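Local coordinates for LINE-1 retrotransposable element ORF1 protein (Homo sapiens, PDB 2W7A) that binds single-stranded RNA, its own transcript above all, as a nucleic acid chaperone that LINE-1 elements need for retrotransposition, at residues 16-19 with 20-23; 27-30 with 31-35; 52-55 with 56-60. One frame throughout, in Å; residues are numbered along the deposited sequence. Where two conformers were deposited one is given.

This chain is the central RNA recognition motif domain of the protein, with helices packed on an antiparallel sheet. All three contacts are local and follow one another along the chain, so none nests within or crosses another. After strand 5-9, contact 1 closes the turn by which the loop enters helix 19-33. Contact 2 ends that same helix, its centre about 17 Å from that of contact 1, and leads into helix 35-40. Contact 3 folds the loop between strands 45-51 and 64-69; its centre lies about 28 Å from that of contact 2, on the opposite side of the chain's centre. The first two thus fix the ends of one helix, the third a projecting loop.

Contact 1: 16-19 with 20-23; sequences VENG and TKLE
Gly19 O accepts two bonds: one from Glu23 N (2.9 Å), an i to i+4 bond of the first turn, and one from water 1 at 2.7 Å. The water also donates to Glu23 OE2, so the carboxylate is tied back to the same carbonyl. Just before, Asn18 is the N-cap. Its CG stands between the backbone N and the carbonyl carbon (chi1 59°), which turns OD1 toward the first turn, where it accepts from Lys21 N over 2.9 Å with an N-H...O angle of 161°. Asparagine suits the place because its short side chain offers a carbonyl to an amide of the first turn, which has no helical carbonyl one turn earlier to bond to. Its own backbone O takes the N-H of Leu22, 3.0 Å from N to O. Lys21 reaches back across the Asn18 side chain at a slant, CG lying 3.4 Å from Asn18 OD1, until NZ gives a 2.7 Å bond to Val16 O from above the carbonyl plane; the long, flexible lysine can span this turn while staying at the surface. Glu17 crosses Leu22 at about a right angle, its CD 3.7 Å from Leu22 CD2, while OE1 forms a salt bridge with Arg50. A glutamine in place of Glu17 would probably leave Arg50 without its charged mate. Leu22 is the buried residue of the turn: it and Glu23 touch Ile48, so the start of helix 19-33 rests on strand 45-51, with Arg50 of the same strand reaching the loop before it.

Contact 2: 27-30 with 31-35; sequences QDII and QENFP
The Phe34 ring has Asn33 CB over the centre of one face, 3.7 Å above the plane, while Ile30 CA approaches obliquely, 4.1 Å from Phe34 CD2. The Asn33 amide instead meets the helix: ND2 bonds Ile29 O over 2.9 Å, on a lone pair and in the carbonyl plane, with the acceptor also close to the plane of the amide. The first torsion sets CG beside the backbone N (chi1 -62°), folding the group back over the last turn. Asn33 N itself makes weak bonds to Ile29 O and Ile30 O, so the side chain supplements a backbone that is already unwinding; asparagine fits this place because it can donate to the turn and, through the same ND2, to Thr89 O. Phe34 N still bonds Ile30 O at 2.8 Å, although Phe34 has left helical angles and is the N-cap of helix 35-40. This is the end of the first helix of the RNA recognition motif, which lies on the sheet: Ile29 touches Leu90 and Ile95, and Phe34 reaches Leu97 and helix 72-85. On the outer flank, in the conformer given, Gln27 NE2 points at Gln31 OE1 as a donor, the amides 87° apart, a bond left doubtful by a second conformer of Gln27. Asp28 meets Lys91 in a salt bridge, and Glu32 accepts from Thr89, Lys91 and Gly92.

Contact 3: 52-55 with 56-60; sequences PQRY and SSRRA
Tyr55 and Arg59 form the close-packed half of this turn. Arg59 CD sits over the face of the phenol ring, 3.5 Å from its centroid and 15° off the ring normal, a CH-pi contact, with CG 3.5 Å from Tyr55 CZ. Tyr55 CG lies anti to the backbone N (chi1 -167°), which carries the ring across to meet the arginine at about a right angle. The Arg59 chain bends about its CG-CD bond, so that its guanidinium is too far from the ring for more than a weak cation-pi attraction and turns instead to Thr61 O through NH1. Water 2 bridges the turn, donating to Arg54 O and accepting from Ser56 N and from Arg59 NE, the last 2.9 Å away at the guanidinium edge. Ser56 shapes the bend: its OG accepts from both Arg58 N and Arg59 N at 3.1 Å, an ST turn and an ST motif together, a task suited to a short hydroxyl. The Arg54 and Arg58 side is looser, in a contact that is at the surface throughout. There Ser56 CB merely lies over one face of the Arg54 guanidinium, 3.6 Å from CZ, and Arg54 NH2 stands 3.3 Å from Arg58 NH2, two donors of like charge with no bond between them. Such a cluster of exposed arginines is consistent with a positively charged loop that could meet nucleic acid phosphates, though the contact itself does not establish where RNA binds.

Contact 1: 16-19 with 20-23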
ATOM      1  N   VAL A  16      -8.462 -12.596  -9.208  1.00 14.79           N
ATOM      2  CA  VAL A  16      -9.666 -12.473  -8.406  1.00 13.50           C
ATOM      3  C   VAL A  16      -9.606 -11.282  -7.456  1.00 14.12           C
ATOM      4  O   VAL A  16     -10.484 -11.104  -6.611  1.00 15.75           O
ATOM      5  CB  VAL A  16     -10.036 -13.814  -7.674  1.00 14.90           C
ATOM      6  CG1 VAL A  16     -10.171 -14.946  -8.706  1.00 15.40           C
ATOM      7  CG2 VAL A  16      -8.990 -14.159  -6.582  1.00 18.09           C
ATOM      8  N   GLU A  17      -8.623 -10.397  -7.650  1.00 14.49           N
ATOM      9  CA  GLU A  17      -8.533  -9.208  -6.853  1.00 12.70           C
ATOM     10  C   GLU A  17      -9.684  -8.294  -7.193  1.00 14.88           C
ATOM     11  O   GLU A  17     -10.122  -8.215  -8.328  1.00 17.22           O
ATOM     12  CB  GLU A  17      -7.187  -8.505  -7.093  1.00 14.36           C
ATOM     13  CG  GLU A  17      -6.908  -7.239  -6.279  1.00 15.32           C
ATOM     14  CD  GLU A  17      -5.458  -6.772  -6.471  1.00 14.18           C
ATOM     15  OE1 GLU A  17      -4.581  -7.322  -5.737  1.00 18.69           O
ATOM     16  OE2 GLU A  17      -5.197  -5.942  -7.353  1.00 14.98           O
ATOM     17  N   ASN A  18     -10.222  -7.638  -6.192  1.00 16.68           N
ATOM     18  CA  ASN A  18     -11.298  -6.689  -6.345  1.00 17.16           C
ATOM     19  C   ASN A  18     -11.086  -5.602  -5.290  1.00 13.34           C
ATOM     20  O   ASN A  18     -10.110  -5.632  -4.512  1.00 16.52           O
ATOM     21  CB  ASN A  18     -12.677  -7.371  -6.256  1.00 16.79           C
ATOM     22  CG  ASN A  18     -12.882  -8.088  -4.954  1.00 18.54           C
ATOM     23  OD1 ASN A  18     -12.486  -7.585  -3.890  1.00 18.09           O
ATOM     24  ND2 ASN A  18     -13.489  -9.265  -5.003  1.00 19.90           N
ATOM     25  N   GLY A  19     -11.970  -4.602  -5.279  1.00 19.31           N
ATOM     26  CA  GLY A  19     -11.765  -3.427  -4.408  1.00 19.50           C
ATOM     27  C   GLY A  19     -11.761  -3.776  -2.926  1.00 18.07           C
ATOM     28  O   GLY A  19     -10.972  -3.217  -2.104  1.00 19.75           O
ATOM     29  N   THR A  20     -12.635  -4.699  -2.558  1.00 18.97           N
ATOM     30  CA  THR A  20     -12.735  -5.181  -1.187  1.00 19.96           C
ATOM     31  C   THR A  20     -11.439  -5.856  -0.779  1.00 18.29           C
ATOM     32  O   THR A  20     -10.927  -5.642   0.330  1.00 17.19           O
ATOM     33  CB  THR A  20     -13.931  -6.153  -1.005  1.00 21.19           C
ATOM     34  OG1 THR A  20     -15.133  -5.444  -1.292  1.00 26.20           O
ATOM     35  CG2 THR A  20     -14.014  -6.655   0.441  1.00 23.02           C
ATOM     36  N   LYS A  21     -10.878  -6.663  -1.660  1.00 15.75           N
ATOM     37  CA  LYS A  21      -9.609  -7.313  -1.355  1.00 14.12           C
ATOM     38  C   LYS A  21      -8.473  -6.338  -1.201  1.00 16.07           C
ATOM     39  O   LYS A  21      -7.622  -6.509  -0.331  1.00 17.70           O
ATOM     40  CB  LYS A  21      -9.270  -8.411  -2.359  1.00 18.61           C
ATOM     41  CG  LYS A  21     -10.235  -9.596  -2.271  1.00 21.66           C
ATOM     42  CD  LYS A  21      -9.984 -10.700  -3.321  1.00 22.90           C
ATOM     43  CE  LYS A  21     -11.047 -11.843  -3.196  1.00 32.92           C
ATOM     44  NZ  LYS A  21     -11.416 -12.546  -4.489  1.00 34.28           N
ATOM     45  N   LEU A  22      -8.475  -5.294  -2.017  1.00 13.48           N
ATOM     46  CA  LEU A  22      -7.436  -4.279  -1.937  1.00 14.05           C
ATOM     47  C   LEU A  22      -7.521  -3.500  -0.611  1.00 13.49           C
ATOM     48  O   LEU A  22      -6.495  -3.211   0.022  1.00 14.13           O
ATOM     49  CB  LEU A  22      -7.462  -3.312  -3.101  1.00 17.84           C
ATOM     50  CG  LEU A  22      -6.822  -3.828  -4.382  1.00 15.31           C
ATOM     51  CD1 LEU A  22      -7.353  -2.980  -5.491  1.00 21.51           C
ATOM     52  CD2 LEU A  22      -5.331  -3.823  -4.323  1.00 16.63           C
ATOM     53  N   GLU A  23      -8.738  -3.190  -0.181  1.00 13.72           N
ATOM     54  CA  GLU A  23      -8.919  -2.546   1.114  1.00 17.75           C
ATOM     55  C   GLU A  23      -8.433  -3.450   2.234  1.00 15.98           C
ATOM     56  O   GLU A  23      -7.739  -2.988   3.155  1.00 17.38           O
ATOM     57  CB  GLU A  23     -10.374  -2.162   1.339  1.00 18.26           C
ATOM     58  CG  GLU A  23     -10.798  -1.060   0.405  1.00 23.12           C
ATOM     59  CD  GLU A  23     -12.318  -0.777   0.388  1.00 36.74           C
ATOM     60  OE1 GLU A  23     -13.099  -1.471   1.083  1.00 40.18           O
ATOM     61  OE2 GLU A  23     -12.705   0.164  -0.332  1.00 40.74           O
TER
HETATM   62  O   HOH W   1     -10.915  -0.602  -2.915  1.00 42.03           O

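Contact 2: 27-30 with 31-35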
ATOM      1  N   GLN A  27      -5.285  -2.948   5.096  1.00 11.42           N
ATOM      2  CA  GLN A  27      -5.470  -3.153   6.528  0.60 11.53           C
ATOM      3  C   GLN A  27      -4.559  -4.274   7.037  1.00 11.48           C
ATOM      4  O   GLN A  27      -4.005  -4.155   8.126  1.00 11.25           O
ATOM      5  CB  GLN A  27      -6.933  -3.380   6.860  0.60 13.54           C
ATOM      6  CG  GLN A  27      -7.206  -3.609   8.357  0.60 12.90           C
ATOM      7  CD  GLN A  27      -6.991  -2.380   9.220  0.60 17.84           C
ATOM      8  OE1 GLN A  27      -6.893  -1.252   8.708  0.60 19.73           O
ATOM      9  NE2 GLN A  27      -6.890  -2.594  10.550  0.60 13.75           N
ATOM     10  N   ASP A  28      -4.355  -5.306   6.240  1.00 11.70           N
ATOM     11  CA  ASP A  28      -3.445  -6.419   6.601  1.00 11.72           C
ATOM     12  C   ASP A  28      -2.012  -5.875   6.750  1.00  9.66           C
ATOM     13  O   ASP A  28      -1.312  -6.237   7.688  1.00 11.43           O
ATOM     14  CB  ASP A  28      -3.522  -7.581   5.607  1.00 13.70           C
ATOM     15  CG  ASP A  28      -4.813  -8.376   5.717  1.00 22.77           C
ATOM     16  OD1 ASP A  28      -5.562  -8.225   6.702  1.00 26.73           O
ATOM     17  OD2 ASP A  28      -5.059  -9.158   4.768  1.00 28.19           O
ATOM     18  N   ILE A  29      -1.630  -4.938   5.889  1.00  9.75           N
ATOM     19  CA  ILE A  29      -0.287  -4.386   5.947  1.00  8.85           C
ATOM     20  C   ILE A  29      -0.105  -3.564   7.224  1.00  8.07           C
ATOM     21  O   ILE A  29       0.903  -3.681   7.935  1.00  8.90           O
ATOM     22  CB  ILE A  29       0.070  -3.535   4.687  1.00 10.80           C
ATOM     23  CG1 ILE A  29       0.208  -4.507   3.504  1.00 11.93           C
ATOM     24  CG2 ILE A  29       1.336  -2.737   4.895  1.00 13.14           C
ATOM     25  CD1 ILE A  29       0.201  -3.764   2.118  1.00 14.24           C
ATOM     26  N   ILE A  30      -1.108  -2.790   7.552  1.00  8.05           N
ATOM     27  CA  ILE A  30      -1.027  -1.973   8.746  1.00  6.95           C
ATOM     28  C   ILE A  30      -0.960  -2.867  10.004  1.00  6.77           C
ATOM     29  O   ILE A  30      -0.147  -2.673  10.918  1.00  7.63           O
ATOM     30  CB  ILE A  30      -2.220  -1.004   8.813  1.00  9.81           C
ATOM     31  CG1 ILE A  30      -2.149   0.012   7.684  1.00 12.28           C
ATOM     32  CG2 ILE A  30      -2.279  -0.331  10.175  1.00 12.38           C
ATOM     33  CD1 ILE A  30      -3.405   0.823   7.500  1.00 18.20           C
ATOM     34  N   GLN A  31      -1.818  -3.870  10.061  1.00  9.03           N
ATOM     35  CA  GLN A  31      -1.853  -4.758  11.221  1.00  8.98           C
ATOM     36  C   GLN A  31      -0.610  -5.622  11.355  1.00  7.89           C
ATOM     37  O   GLN A  31      -0.197  -5.924  12.485  1.00 10.35           O
ATOM     38  CB  GLN A  31      -3.108  -5.617  11.166  1.00 10.01           C
ATOM     39  CG  GLN A  31      -4.381  -4.791  11.302  1.00 11.01           C
ATOM     40  CD  GLN A  31      -5.690  -5.626  11.303  1.00 12.83           C
ATOM     41  OE1 GLN A  31      -6.759  -5.022  11.544  1.00 21.53           O
ATOM     42  NE2 GLN A  31      -5.633  -6.898  11.074  1.00 17.22           N
ATOM     43  N   GLU A  32       0.001  -5.986  10.226  1.00  8.67           N
ATOM     44  CA  GLU A  32       1.200  -6.825  10.252  1.00  9.11           C
ATOM     45  C   GLU A  32       2.457  -6.074  10.654  1.00 11.16           C
ATOM     46  O   GLU A  32       3.394  -6.712  11.171  1.00 13.29           O
ATOM     47  CB  GLU A  32       1.369  -7.541   8.908  1.00  9.71           C
ATOM     48  CG  GLU A  32       2.448  -8.598   8.829  1.00 14.78           C
ATOM     49  CD  GLU A  32       2.354  -9.496   7.574  1.00 16.39           C
ATOM     50  OE1 GLU A  32       1.237  -9.575   6.931  1.00 16.05           O
ATOM     51  OE2 GLU A  32       3.406 -10.143   7.250  1.00 14.74           O
ATOM     52  N   ASN A  33       2.487  -4.758  10.417  1.00  7.94           N
ATOM     53  CA  ASN A  33       3.705  -3.983  10.537  1.00  6.44           C
ATOM     54  C   ASN A  33       3.709  -2.790  11.459  1.00  7.94           C
ATOM     55  O   ASN A  33       4.769  -2.446  11.998  1.00  9.50           O
ATOM     56  CB  ASN A  33       4.118  -3.453   9.156  1.00  8.43           C
ATOM     57  CG  ASN A  33       4.408  -4.595   8.178  1.00  8.02           C
ATOM     58  OD1 ASN A  33       5.506  -5.187   8.203  1.00  9.14           O
ATOM     59  ND2 ASN A  33       3.429  -4.920   7.330  1.00  9.25           N
ATOM     60  N   PHE A  34       2.550  -2.177  11.675  1.00  7.53           N
ATOM     61  CA  PHE A  34       2.487  -0.850  12.324  1.00  7.97           C
ATOM     62  C   PHE A  34       1.448  -0.868  13.455  1.00  8.56           C
ATOM     63  O   PHE A  34       0.325  -0.351  13.307  1.00  8.81           O
ATOM     64  CB  PHE A  34       2.109   0.194  11.305  1.00  7.76           C
ATOM     65  CG  PHE A  34       3.019   0.223  10.101  1.00  8.43           C
ATOM     66  CD1 PHE A  34       4.402   0.280  10.261  1.00  9.29           C
ATOM     67  CD2 PHE A  34       2.504   0.127   8.812  1.00 11.25           C
ATOM     68  CE1 PHE A  34       5.241   0.230   9.157  1.00 10.06           C
ATOM     69  CE2 PHE A  34       3.384   0.115   7.698  1.00 10.97           C
ATOM     70  CZ  PHE A  34       4.716   0.153   7.876  1.00 12.56           C
ATOM     71  N   PRO A  35       1.788  -1.527  14.568  1.00  7.45           N
ATOM     72  CA  PRO A  35       0.788  -1.747  15.623  1.00  7.58           C
ATOM     73  C   PRO A  35       0.184  -0.489  16.236  1.00  8.11           C
ATOM     74  O   PRO A  35      -0.957  -0.533  16.699  1.00 10.97           O
ATOM     75  CB  PRO A  35       1.560  -2.619  16.656  1.00 10.74           C
ATOM     76  CG  PRO A  35       3.058  -2.248  16.420  1.00  9.76           C
ATOM     77  CD  PRO A  35       3.095  -2.124  14.899  1.00  8.91           C
TER

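Contact 3: 52-55 with 56-60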
ATOM      1  N   PRO A  52      -0.910   1.059 -14.087  1.00 13.23           N
ATOM      2  CA  PRO A  52      -2.103   1.599 -14.673  1.00 13.38           C
ATOM      3  C   PRO A  52      -3.306   0.666 -14.529  1.00 13.27           C
ATOM      4  O   PRO A  52      -3.224  -0.464 -14.015  1.00 14.22           O
ATOM      5  CB  PRO A  52      -1.736   1.765 -16.165  1.00 16.37           C
ATOM      6  CG  PRO A  52      -0.766   0.737 -16.406  1.00 17.63           C
ATOM      7  CD  PRO A  52      -0.010   0.514 -15.108  1.00 14.82           C
ATOM      8  N   GLN A  53      -4.446   1.094 -15.044  1.00 13.85           N
ATOM      9  CA  GLN A  53      -5.672   0.347 -14.902  1.00 16.35           C
ATOM     10  C   GLN A  53      -5.678  -0.939 -15.692  1.00 17.02           C
ATOM     11  O   GLN A  53      -6.404  -1.854 -15.363  1.00 22.86           O
ATOM     12  CB  GLN A  53      -6.862   1.266 -15.294  1.00 26.23           C
ATOM     13  CG  GLN A  53      -8.212   0.578 -15.340  1.00 36.73           C
ATOM     14  CD  GLN A  53      -9.209   1.372 -16.134  1.00 41.73           C
ATOM     15  OE1 GLN A  53      -9.809   0.856 -17.091  1.00 39.78           O
ATOM     16  NE2 GLN A  53      -9.354   2.655 -15.787  1.00 45.21           N
ATOM     17  N   ARG A  54      -4.891  -1.035 -16.747  1.00 14.56           N
ATOM     18  CA  ARG A  54      -4.791  -2.292 -17.472  1.00 14.75           C
ATOM     19  C   ARG A  54      -3.416  -2.916 -17.291  1.00 13.86           C
ATOM     20  O   ARG A  54      -2.397  -2.208 -17.111  1.00 14.97           O
ATOM     21  CB  ARG A  54      -5.050  -2.131 -18.952  1.00 21.22           C
ATOM     22  CG  ARG A  54      -3.966  -1.391 -19.683  1.00 34.88           C
ATOM     23  CD  ARG A  54      -3.639  -2.056 -21.005  1.00 45.82           C
ATOM     24  NE  ARG A  54      -2.618  -1.312 -21.733  1.00 52.37           N
ATOM     25  CZ  ARG A  54      -2.195  -1.619 -22.955  1.00 55.16           C
ATOM     26  NH1 ARG A  54      -2.701  -2.667 -23.598  1.00 47.21           N
ATOM     27  NH2 ARG A  54      -1.250  -0.880 -23.537  1.00 63.00           N
ATOM     28  N   TYR A  55      -3.405  -4.233 -17.354  1.00 11.63           N
ATOM     29  CA  TYR A  55      -2.183  -4.978 -17.352  1.00 10.27           C
ATOM     30  C   TYR A  55      -1.845  -5.370 -18.811  1.00  9.63           C
ATOM     31  O   TYR A  55      -2.507  -6.255 -19.387  1.00 10.61           O
ATOM     32  CB  TYR A  55      -2.354  -6.238 -16.491  1.00  8.67           C
ATOM     33  CG  TYR A  55      -1.083  -6.959 -16.152  1.00  9.45           C
ATOM     34  CD1 TYR A  55      -0.348  -7.602 -17.142  1.00  9.76           C
ATOM     35  CD2 TYR A  55      -0.576  -6.935 -14.873  1.00 11.49           C
ATOM     36  CE1 TYR A  55       0.847  -8.264 -16.851  1.00 11.65           C
ATOM     37  CE2 TYR A  55       0.584  -7.596 -14.581  1.00 12.63           C
ATOM     38  CZ  TYR A  55       1.307  -8.252 -15.541  1.00 12.97           C
ATOM     39  OH  TYR A  55       2.485  -8.868 -15.171  1.00 17.99           O
ATOM     40  N   SER A  56      -0.831  -4.739 -19.404  1.00 10.25           N
ATOM     41  CA  SER A  56      -0.593  -4.879 -20.826  1.00  9.46           C
ATOM     42  C   SER A  56       0.106  -6.185 -21.180  1.00 12.39           C
ATOM     43  O   SER A  56       0.614  -6.878 -20.324  1.00 12.38           O
ATOM     44  CB  SER A  56       0.238  -3.703 -21.301  1.00 12.99           C
ATOM     45  OG  SER A  56       1.587  -3.940 -20.978  1.00 14.87           O
ATOM     46  N   SER A  57       0.151  -6.487 -22.483  1.00 13.06           N
ATOM     47  CA  SER A  57       0.862  -7.651 -23.003  1.00 13.24           C
ATOM     48  C   SER A  57       2.360  -7.458 -22.951  1.00 13.38           C
ATOM     49  O   SER A  57       3.064  -8.402 -23.194  1.00 16.73           O
ATOM     50  CB  SER A  57       0.451  -7.956 -24.448  1.00 16.67           C
ATOM     51  OG  SER A  57       0.636  -6.790 -25.241  1.00 26.24           O
ATOM     52  N   ARG A  58       2.842  -6.236 -22.711  1.00 11.92           N
ATOM     53  CA  ARG A  58       4.285  -5.943 -22.577  1.00 11.46           C
ATOM     54  C   ARG A  58       4.804  -5.992 -21.153  1.00 11.58           C
ATOM     55  O   ARG A  58       6.009  -6.198 -20.935  1.00 11.28           O
ATOM     56  CB  ARG A  58       4.600  -4.548 -23.141  1.00 14.59           C
ATOM     57  CG  ARG A  58       4.321  -4.423 -24.634  1.00 21.61           C
ATOM     58  CD  ARG A  58       4.480  -2.972 -25.082  1.00 31.92           C
ATOM     59  NE  ARG A  58       3.287  -2.197 -24.741  1.00 42.40           N
ATOM     60  CZ  ARG A  58       3.216  -1.231 -23.823  1.00 60.44           C
ATOM     61  NH1 ARG A  58       4.279  -0.877 -23.101  1.00 65.59           N
ATOM     62  NH2 ARG A  58       2.051  -0.612 -23.618  1.00 72.63           N
ATOM     63  N   ARG A  59       3.926  -5.774 -20.186  1.00 10.95           N
ATOM     64  CA  ARG A  59       4.317  -5.718 -18.786  1.00 11.67           C
ATOM     65  C   ARG A  59       4.997  -7.017 -18.310  1.00  8.73           C
ATOM     66  O   ARG A  59       4.565  -8.140 -18.622  1.00 12.15           O
ATOM     67  CB  ARG A  59       3.080  -5.414 -17.921  1.00  9.81           C
ATOM     68  CG  ARG A  59       3.290  -5.496 -16.445  1.00 11.19           C
ATOM     69  CD  ARG A  59       2.133  -4.791 -15.666  1.00 11.44           C
ATOM     70  NE  ARG A  59       2.225  -3.337 -15.793  1.00 12.45           N
ATOM     71  CZ  ARG A  59       3.071  -2.584 -15.101  1.00 11.92           C
ATOM     72  NH1 ARG A  59       3.857  -3.114 -14.188  1.00 11.64           N
ATOM     73  NH2 ARG A  59       3.110  -1.281 -15.288  1.00 14.25           N
ATOM     74  N   ALA A  60       6.053  -6.809 -17.501  1.00  9.41           N
ATOM     75  CA  ALA A  60       6.867  -7.917 -16.991  1.00 10.06           C
ATOM     76  C   ALA A  60       6.785  -8.101 -15.477  1.00 12.04           C
ATOM     77  O   ALA A  60       7.317  -9.079 -14.965  1.00 13.07           O
ATOM     78  CB  ALA A  60       8.342  -7.701 -17.371  1.00 11.46           C
TER
HETATM   79  O   HOH W   2       0.275  -2.495 -17.736  1.00 11.10           O